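Local coordinates for protein putative Nitroreductase (Anabaena variabilis ATCC 29413, PDB 3EO7) that binds flavin mononucleotide and probably acts as an FMN-dependent oxidoreductase of the nitroreductase family, at residues K52-E57 with W70-S75; I311-A316 with A352-T357. All blocks are in the same frame, centred on the assembly; numbering follows the deposited sequence.

Contact 1: K52-E57 with W70-S75. With ACT (acetate ion), chain F.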
ATOM      1  N   LYS A  52       4.732 -24.172  -5.659  1.00 19.21           N
ATOM      2  CA  LYS A  52       3.536 -24.569  -6.400  1.00 18.47           C
ATOM      3  C   LYS A  52       2.859 -25.861  -5.927  1.00 19.25           C
ATOM      4  O   LYS A  52       1.632 -25.912  -5.884  1.00 18.26           O
ATOM      5  CB  LYS A  52       3.830 -24.628  -7.904  1.00 22.28           C
ATOM      6  CG  LYS A  52       4.119 -23.256  -8.494  1.00 22.03           C
ATOM      7  CD  LYS A  52       4.339 -23.281  -9.980  1.00 20.08           C
ATOM      8  CE  LYS A  52       5.543 -24.108 -10.387  1.00 24.06           C
ATOM      9  NZ  LYS A  52       6.847 -23.604  -9.847  1.00 21.69           N
ATOM     10  N   PRO A  53       3.629 -26.907  -5.582  1.00 18.26           N
ATOM     11  CA  PRO A  53       2.963 -28.125  -5.080  1.00 18.57           C
ATOM     12  C   PRO A  53       2.070 -27.930  -3.855  1.00 22.52           C
ATOM     13  O   PRO A  53       1.198 -28.764  -3.590  1.00 22.02           O
ATOM     14  CB  PRO A  53       4.127 -29.048  -4.752  1.00 18.97           C
ATOM     15  CG  PRO A  53       5.221 -28.598  -5.678  1.00 19.41           C
ATOM     16  CD  PRO A  53       5.091 -27.100  -5.675  1.00 20.71           C
ATOM     17  N   TYR A  54       2.237 -26.818  -3.147  1.00 20.96           N
ATOM     18  CA  TYR A  54       1.457 -26.559  -1.931  1.00 23.66           C
ATOM     19  C   TYR A  54       0.329 -25.567  -2.131  1.00 29.74           C
ATOM     20  O   TYR A  54      -0.382 -25.246  -1.184  1.00 30.53           O
ATOM     21  CB  TYR A  54       2.397 -26.079  -0.823  1.00 23.31           C
ATOM     22  CG  TYR A  54       3.545 -27.000  -0.626  1.00 20.68           C
ATOM     23  CD1 TYR A  54       3.377 -28.190   0.088  1.00 20.20           C
ATOM     24  CD2 TYR A  54       4.800 -26.702  -1.138  1.00 24.76           C
ATOM     25  CE1 TYR A  54       4.426 -29.059   0.287  1.00 26.11           C
ATOM     26  CE2 TYR A  54       5.863 -27.593  -0.969  1.00 28.26           C
ATOM     27  CZ  TYR A  54       5.666 -28.757  -0.240  1.00 28.56           C
ATOM     28  OH  TYR A  54       6.691 -29.646  -0.052  1.00 35.24           O
ATOM     29  N   LEU A  55       0.170 -25.084  -3.356  1.00 33.82           N
ATOM     30  CA  LEU A  55      -0.869 -24.118  -3.711  1.00 40.84           C
ATOM     31  C   LEU A  55      -1.955 -25.008  -4.334  1.00 51.13           C
ATOM     32  O   LEU A  55      -2.081 -25.085  -5.552  1.00 53.58           O
ATOM     33  CB  LEU A  55      -0.245 -23.147  -4.725  1.00 41.14           C
ATOM     34  CG  LEU A  55      -0.824 -21.790  -5.078  1.00 41.68           C
ATOM     35  CD1 LEU A  55      -0.725 -20.915  -3.865  1.00 31.82           C
ATOM     36  CD2 LEU A  55      -0.071 -21.161  -6.259  1.00 38.96           C
ATOM     37  N   GLN A  56      -2.749 -25.692  -3.514  1.00 60.29           N
ATOM     38  CA  GLN A  56      -3.631 -26.724  -4.058  1.00 67.37           C
ATOM     39  C   GLN A  56      -5.026 -26.933  -3.433  1.00 73.83           C
ATOM     40  O   GLN A  56      -5.773 -25.963  -3.218  1.00 74.71           O
ATOM     41  CB  GLN A  56      -2.840 -28.025  -3.993  1.00 68.79           C
ATOM     42  CG  GLN A  56      -2.359 -28.326  -2.572  1.00 72.59           C
ATOM     43  CD  GLN A  56      -2.122 -29.794  -2.320  1.00 81.17           C
ATOM     44  OE1 GLN A  56      -2.773 -30.660  -2.920  1.00 86.21           O
ATOM     45  NE2 GLN A  56      -1.209 -30.089  -1.395  1.00 87.04           N
ATOM     46  N   GLU A  57      -5.369 -28.212  -3.202  1.00 80.63           N
ATOM     47  CA  GLU A  57      -6.662 -28.674  -2.672  1.00 85.61           C
ATOM     48  C   GLU A  57      -6.437 -29.646  -1.474  1.00 88.53           C
ATOM     49  O   GLU A  57      -5.843 -29.262  -0.454  1.00 88.98           O
ATOM     50  CB  GLU A  57      -7.453 -29.377  -3.799  1.00 86.04           C
ATOM     51  CG  GLU A  57      -7.635 -28.580  -5.107  1.00 86.95           C
ATOM     52  CD  GLU A  57      -8.351 -29.389  -6.198  1.00 87.60           C
ATOM     53  OE1 GLU A  57      -8.695 -30.567  -5.946  1.00 92.37           O
ATOM     54  OE2 GLU A  57      -8.569 -28.854  -7.309  1.00 88.66           O
ATOM     55  N   TRP A  70       2.257 -26.726   6.740  1.00 16.62           N
ATOM     56  CA  TRP A  70       2.984 -25.478   6.961  1.00 17.51           C
ATOM     57  C   TRP A  70       3.373 -24.828   5.630  1.00 18.08           C
ATOM     58  O   TRP A  70       3.126 -23.634   5.410  1.00 17.99           O
ATOM     59  CB  TRP A  70       4.205 -25.659   7.866  1.00 20.18           C
ATOM     60  CG  TRP A  70       4.740 -24.309   8.106  1.00 20.25           C
ATOM     61  CD1 TRP A  70       4.195 -23.337   8.918  1.00 29.27           C
ATOM     62  CD2 TRP A  70       5.808 -23.677   7.390  1.00 22.81           C
ATOM     63  NE1 TRP A  70       4.888 -22.150   8.764  1.00 29.56           N
ATOM     64  CE2 TRP A  70       5.900 -22.342   7.858  1.00 29.86           C
ATOM     65  CE3 TRP A  70       6.716 -24.116   6.422  1.00 19.17           C
ATOM     66  CZ2 TRP A  70       6.872 -21.456   7.390  1.00 30.30           C
ATOM     67  CZ3 TRP A  70       7.668 -23.240   5.965  1.00 23.56           C
ATOM     68  CH2 TRP A  70       7.746 -21.932   6.449  1.00 25.01           C
ATOM     69  N   TRP A  71       3.950 -25.613   4.734  1.00 17.99           N
ATOM     70  CA  TRP A  71       4.365 -25.093   3.430  1.00 17.66           C
ATOM     71  C   TRP A  71       3.160 -24.554   2.655  1.00 17.31           C
ATOM     72  O   TRP A  71       3.307 -23.569   1.944  1.00 18.52           O
ATOM     73  CB  TRP A  71       5.125 -26.126   2.613  1.00 18.16           C
ATOM     74  CG  TRP A  71       6.553 -26.321   3.072  1.00 19.16           C
ATOM     75  CD1 TRP A  71       7.063 -27.374   3.770  1.00 24.39           C
ATOM     76  CD2 TRP A  71       7.623 -25.386   2.912  1.00 22.03           C
ATOM     77  NE1 TRP A  71       8.405 -27.169   4.016  1.00 25.51           N
ATOM     78  CE2 TRP A  71       8.772 -25.958   3.501  1.00 26.06           C
ATOM     79  CE3 TRP A  71       7.738 -24.152   2.271  1.00 23.60           C
ATOM     80  CZ2 TRP A  71      10.005 -25.319   3.500  1.00 25.14           C
ATOM     81  CZ3 TRP A  71       8.960 -23.513   2.271  1.00 27.60           C
ATOM     82  CH2 TRP A  71      10.078 -24.102   2.885  1.00 22.92           C
ATOM     83  N   GLN A  72       1.995 -25.193   2.768  1.00 16.83           N
ATOM     84  CA  GLN A  72       0.763 -24.701   2.116  1.00 19.11           C
ATOM     85  C   GLN A  72       0.414 -23.296   2.596  1.00 17.65           C
ATOM     86  O   GLN A  72       0.027 -22.446   1.807  1.00 16.50           O
ATOM     87  CB  GLN A  72      -0.452 -25.579   2.399  1.00 21.61           C
ATOM     88  CG  GLN A  72      -0.527 -26.882   1.629  1.00 33.24           C
ATOM     89  CD  GLN A  72      -1.663 -27.791   2.126  1.00 33.09           C
ATOM     90  OE1 GLN A  72      -2.686 -27.309   2.636  1.00 48.52           O
ATOM     91  NE2 GLN A  72      -1.476 -29.111   1.984  1.00 47.90           N
ATOM     92  N   ARG A  73       0.561 -23.056   3.888  1.00 14.47           N
ATOM     93  CA  ARG A  73       0.268 -21.739   4.437  1.00 16.15           C
ATOM     94  C   ARG A  73       1.233 -20.688   3.893  1.00 15.07           C
ATOM     95  O   ARG A  73       0.798 -19.622   3.484  1.00 15.94           O
ATOM     96  CB  ARG A  73       0.316 -21.778   5.973  1.00 13.95           C
ATOM     97  CG  ARG A  73      -0.724 -22.687   6.617  1.00 18.86           C
ATOM     98  CD  ARG A  73      -0.384 -22.895   8.086  1.00 18.81           C
ATOM     99  NE  ARG A  73      -0.576 -21.651   8.825  1.00 16.01           N
ATOM    100  CZ  ARG A  73      -0.031 -21.366   9.999  1.00 16.61           C
ATOM    101  NH1 ARG A  73       0.811 -22.220  10.585  1.00 19.00           N
ATOM    102  NH2 ARG A  73      -0.292 -20.208  10.568  1.00 18.95           N
ATOM    103  N   LEU A  74       2.541 -20.987   3.868  1.00 17.02           N
ATOM    104  CA  LEU A  74       3.518 -20.007   3.333  1.00 17.73           C
ATOM    105  C   LEU A  74       3.289 -19.765   1.827  1.00 16.80           C
ATOM    106  O   LEU A  74       3.334 -18.636   1.334  1.00 16.58           O
ATOM    107  CB  LEU A  74       4.974 -20.499   3.552  1.00 16.96           C
ATOM    108  CG  LEU A  74       6.049 -19.491   3.049  1.00 20.59           C
ATOM    109  CD1 LEU A  74       5.940 -18.156   3.805  1.00 20.63           C
ATOM    110  CD2 LEU A  74       7.473 -20.123   3.145  1.00 22.60           C
ATOM    111  N   SER A  75       3.034 -20.844   1.100  1.00 16.26           N
ATOM    112  CA  SER A  75       2.805 -20.776  -0.353  1.00 16.73           C
ATOM    113  C   SER A  75       1.592 -19.896  -0.659  1.00 15.62           C
ATOM    114  O   SER A  75       1.630 -18.994  -1.511  1.00 15.21           O
ATOM    115  CB  SER A  75       2.618 -22.192  -0.909  1.00 17.90           C
ATOM    116  OG  SER A  75       2.324 -22.174  -2.295  1.00 16.51           O
TER
HETATM  117  C   ACT F 704       9.930 -28.448   0.448  1.00 59.58           C
HETATM  118  O   ACT F 704       9.005 -28.541  -0.398  1.00 58.51           O
HETATM  119  OXT ACT F 704      10.181 -27.291   0.808  1.00 62.25           O
HETATM  120  CH3 ACT F 704      10.697 -29.617   1.004  1.00 56.66           C
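A short 3-10 turn, 52-54, and the loop leaving it lie against helix 66-82, and Tyr54 fills most of the loop's side of the contact, meeting Trp71, Gln72 and Ser75 of the helix. The tyrosine ring stands with one face over the helix: Trp71 CB sits 3.5 Å from the Tyr54 ring centroid, only 6° off the ring normal, a CH-pi contact. The two aromatic planes lie 28° apart but are slid past each other and barely overlap, because the indole leads away from the loop beyond its CB. With CG of Tyr54 anti to its own carbonyl carbon (chi1 -52°), the ring is laid over Trp71 CB and its OH points past the helix, donating to O of an acetate, probably from the crystallisation liquor, at 2.6 Å. The other acetate oxygen, OXT, lies 3.2 Å above the Trp71 ring plane, displaced toward its rim, while Trp70 CZ3 covers the opposite face. Behind the ring, Tyr54 O packs on the aliphatic part of Gln72, 3.3 Å from its CG, and Gln72 CA makes a CA-H...O contact with the same oxygen. Small Ser75 lets the loop come close: its CB is 3.9 Å from Tyr54 CB. Cutting the tyrosine back to an alanine would probably leave Trp71 CB without its aromatic cover and the acetate without its phenol donor. Ser75 OG hydrogen-bonds Leu51 O and His133 NE2, so this turn of helix 66-82 is joined to Leu51, just past strand 47-50, and to the loop before strand 134-139, while Trp70 and Leu74 pack on Leu162 of strand 162-169.

Contact 2: I311-A316 with A352-T357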
ATOM      1  N   ILE A 311     -24.476  12.452   7.688  1.00 16.22           N
ATOM      2  CA  ILE A 311     -25.175  11.263   7.251  1.00 16.94           C
ATOM      3  C   ILE A 311     -24.410  10.065   7.822  1.00 17.33           C
ATOM      4  O   ILE A 311     -23.189   9.964   7.634  1.00 15.77           O
ATOM      5  CB  ILE A 311     -25.203  11.115   5.690  1.00 18.15           C
ATOM      6  CG1 ILE A 311     -25.800  12.340   4.963  1.00 27.47           C
ATOM      7  CG2 ILE A 311     -25.996   9.881   5.278  1.00 21.48           C
ATOM      8  CD1 ILE A 311     -24.777  13.326   4.429  1.00 34.60           C
ATOM      9  N   SER A 312     -25.102   9.170   8.516  1.00 16.38           N
ATOM     10  CA  SER A 312     -24.421   8.000   9.067  1.00 16.02           C
ATOM     11  C   SER A 312     -24.001   7.046   7.949  1.00 15.50           C
ATOM     12  O   SER A 312     -24.709   6.863   6.978  1.00 17.24           O
ATOM     13  CB  SER A 312     -25.315   7.230  10.026  1.00 17.53           C
ATOM     14  OG  SER A 312     -24.626   6.124  10.573  1.00 17.66           O
ATOM     15  N   THR A 313     -22.838   6.431   8.135  1.00 16.00           N
ATOM     16  CA  THR A 313     -22.332   5.420   7.232  1.00 16.34           C
ATOM     17  C   THR A 313     -22.327   4.032   7.891  1.00 16.04           C
ATOM     18  O   THR A 313     -21.802   3.076   7.316  1.00 18.00           O
ATOM     19  CB  THR A 313     -20.907   5.760   6.798  1.00 14.36           C
ATOM     20  OG1 THR A 313     -20.056   5.852   7.957  1.00 16.17           O
ATOM     21  CG2 THR A 313     -20.904   7.056   5.971  1.00 15.62           C
ATOM     22  N   VAL A 314     -22.944   3.892   9.068  1.00 17.19           N
ATOM     23  CA  VAL A 314     -22.985   2.589   9.741  1.00 16.71           C
ATOM     24  C   VAL A 314     -23.561   1.538   8.796  1.00 17.80           C
ATOM     25  O   VAL A 314     -24.609   1.745   8.163  1.00 16.13           O
ATOM     26  CB  VAL A 314     -23.715   2.659  11.072  1.00 17.08           C
ATOM     27  CG1 VAL A 314     -23.944   1.243  11.632  1.00 19.14           C
ATOM     28  CG2 VAL A 314     -22.910   3.524  12.051  1.00 14.58           C
ATOM     29  N   SER A 315     -22.829   0.418   8.671  1.00 17.69           N
ATOM     30  CA  SER A 315     -23.140  -0.602   7.689  1.00 15.77           C
ATOM     31  C   SER A 315     -23.089  -2.029   8.213  1.00 16.16           C
ATOM     32  O   SER A 315     -22.398  -2.314   9.172  1.00 16.30           O
ATOM     33  CB  SER A 315     -22.070  -0.503   6.589  1.00 17.73           C
ATOM     34  OG  SER A 315     -22.256  -1.446   5.533  1.00 17.93           O
ATOM     35  N   ALA A 316     -23.891  -2.897   7.588  1.00 17.57           N
ATOM     36  CA  ALA A 316     -23.788  -4.352   7.775  1.00 19.19           C
ATOM     37  C   ALA A 316     -22.458  -4.704   7.081  1.00 18.00           C
ATOM     38  O   ALA A 316     -22.020  -3.999   6.145  1.00 18.98           O
ATOM     39  CB  ALA A 316     -24.964  -5.070   7.100  1.00 18.41           C
ATOM     40  N   ALA A 352     -20.697  -0.199   2.507  1.00 15.84           N
ATOM     41  CA  ALA A 352     -20.022  -1.499   2.663  1.00 17.36           C
ATOM     42  C   ALA A 352     -18.515  -1.360   2.375  1.00 17.51           C
ATOM     43  O   ALA A 352     -17.687  -1.915   3.122  1.00 15.93           O
ATOM     44  CB  ALA A 352     -20.678  -2.564   1.783  1.00 15.82           C
ATOM     45  N   LEU A 353     -18.167  -0.619   1.311  1.00 16.06           N
ATOM     46  CA  LEU A 353     -16.756  -0.371   0.960  1.00 17.61           C
ATOM     47  C   LEU A 353     -16.032   0.317   2.113  1.00 16.08           C
ATOM     48  O   LEU A 353     -14.927  -0.082   2.501  1.00 16.51           O
ATOM     49  CB  LEU A 353     -16.636   0.489  -0.300  1.00 18.94           C
ATOM     50  CG  LEU A 353     -17.257  -0.043  -1.570  1.00 25.74           C
ATOM     51  CD1 LEU A 353     -17.041   0.963  -2.712  1.00 25.27           C
ATOM     52  CD2 LEU A 353     -16.677  -1.397  -1.873  1.00 25.48           C
ATOM     53  N   LEU A 354     -16.673   1.354   2.669  1.00 17.13           N
ATOM     54  CA  LEU A 354     -16.074   2.108   3.769  1.00 15.44           C
ATOM     55  C   LEU A 354     -15.947   1.243   5.022  1.00 16.53           C
ATOM     56  O   LEU A 354     -14.987   1.372   5.788  1.00 16.32           O
ATOM     57  CB  LEU A 354     -16.884   3.366   4.063  1.00 14.83           C
ATOM     58  CG  LEU A 354     -16.927   4.414   2.952  1.00 15.58           C
ATOM     59  CD1 LEU A 354     -17.869   5.621   3.348  1.00 17.26           C
ATOM     60  CD2 LEU A 354     -15.501   4.873   2.614  1.00 16.01           C
ATOM     61  N   ASP A 355     -16.929   0.395   5.249  1.00 17.00           N
ATOM     62  CA  ASP A 355     -16.925  -0.466   6.428  1.00 15.99           C
ATOM     63  C   ASP A 355     -15.744  -1.436   6.405  1.00 16.58           C
ATOM     64  O   ASP A 355     -15.032  -1.570   7.388  1.00 17.36           O
ATOM     65  CB  ASP A 355     -18.239  -1.249   6.505  1.00 15.47           C
ATOM     66  CG  ASP A 355     -18.366  -2.037   7.794  1.00 17.58           C
ATOM     67  OD1 ASP A 355     -18.477  -1.410   8.863  1.00 16.41           O
ATOM     68  OD2 ASP A 355     -18.378  -3.294   7.713  1.00 18.21           O
ATOM     69  N   PHE A 356     -15.527  -2.081   5.264  1.00 15.74           N
ATOM     70  CA  PHE A 356     -14.445  -3.047   5.153  1.00 13.22           C
ATOM     71  C   PHE A 356     -13.086  -2.345   5.246  1.00 14.18           C
ATOM     72  O   PHE A 356     -12.142  -2.875   5.804  1.00 16.57           O
ATOM     73  CB  PHE A 356     -14.543  -3.873   3.892  1.00 14.48           C
ATOM     74  CG  PHE A 356     -13.386  -4.817   3.732  1.00 16.82           C
ATOM     75  CD1 PHE A 356     -13.280  -5.910   4.581  1.00 14.94           C
ATOM     76  CD2 PHE A 356     -12.419  -4.633   2.776  1.00 17.70           C
ATOM     77  CE1 PHE A 356     -12.211  -6.798   4.479  1.00 17.41           C
ATOM     78  CE2 PHE A 356     -11.342  -5.543   2.654  1.00 15.59           C
ATOM     79  CZ  PHE A 356     -11.241  -6.616   3.522  1.00 16.95           C
ATOM     80  N   THR A 357     -13.006  -1.139   4.685  1.00 16.13           N
ATOM     81  CA  THR A 357     -11.737  -0.435   4.609  1.00 16.76           C
ATOM     82  C   THR A 357     -11.353   0.185   5.945  1.00 17.32           C
ATOM     83  O   THR A 357     -10.212   0.051   6.376  1.00 19.64           O
ATOM     84  CB  THR A 357     -11.818   0.648   3.529  1.00 17.70           C
ATOM     85  OG1 THR A 357     -12.137   0.023   2.274  1.00 17.69           O
ATOM     86  CG2 THR A 357     -10.487   1.458   3.440  1.00 16.87           C
TER
HETATM   87  O   HOH W   1     -20.298   0.245   9.959  1.00 19.50           O
HETATM   88  O   HOH W   2     -20.286  -4.041   9.613  1.00 20.40           O
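The chain leaves strand 310-312 and runs as an irregular extended loop past helix 347-358, its backbone coming nearest at Ser315 and Ala352, whose CA atoms are 6.0 Å apart. Ser315 carries most of the direct contact. Its CB meets CB of Asp355 at 3.9 Å, and its OG, lying anti to the backbone N (chi1 -179°), sits by Ala352 at 3.6 Å from N, where the small alanine side chain leaves room for the loop. Ser315 OG donates to Ala316 O at 2.6 Å, meeting the oxygen 21° out of the carbonyl plane, so a polar group pressed against the helix is satisfied within its own loop. Asp355 suits its place because a carboxylate can receive several donors at once. Two waters link it to the Ser315 backbone: one accepts from Ser315 N and lies 2.7 Å from Asp355 OD1, to which it can donate, while the other donates both to Ser315 O and to Asp355 OD2, each at 2.8 Å. Asn362 ND2 also donates to OD1, and Tyr363 OH makes a weak bond to OD2; these partners would tend to stabilise the buried negative charge. Farther up the loop the contact turns apolar, the methyl CG2 of Thr313 lying 4.3 Å from Leu354 CD1, and both side chains pack on Tyr399 of strand 395-400. Just before it, Ser312 OG accepts from Val314 N to form an ST turn where the strand gives way to loop. A water-bridged aspartate thus joins a strand exit to a helix packed on the mixed sheet, an arrangement in keeping with the alpha+beta fold of the nitroreductase family and lying away from the FMN-binding residues.

Overall arrangement
From the N terminus, the chain leaves strand 47-50, makes the short 3-10 turn and comes back on helix 66-82, so that contact 1 closes a local loop with 12 residues between its segments. It then adds the remaining strands of the antiparallel sheet, in which 47-50 is an outermost strand, before entering strand 310-312. Contact 2 closes a wider loop, 35 residues that include helix 325-333. The two follow in series, neither nested nor crossing; the centres of contact 1 and contact 2 are 34 Å apart. Contact 1 ties the loop after an edge strand of the antiparallel sheet to helix 66-82; contact 2 ties the loop after a strand of the mixed sheet to helix 347-358.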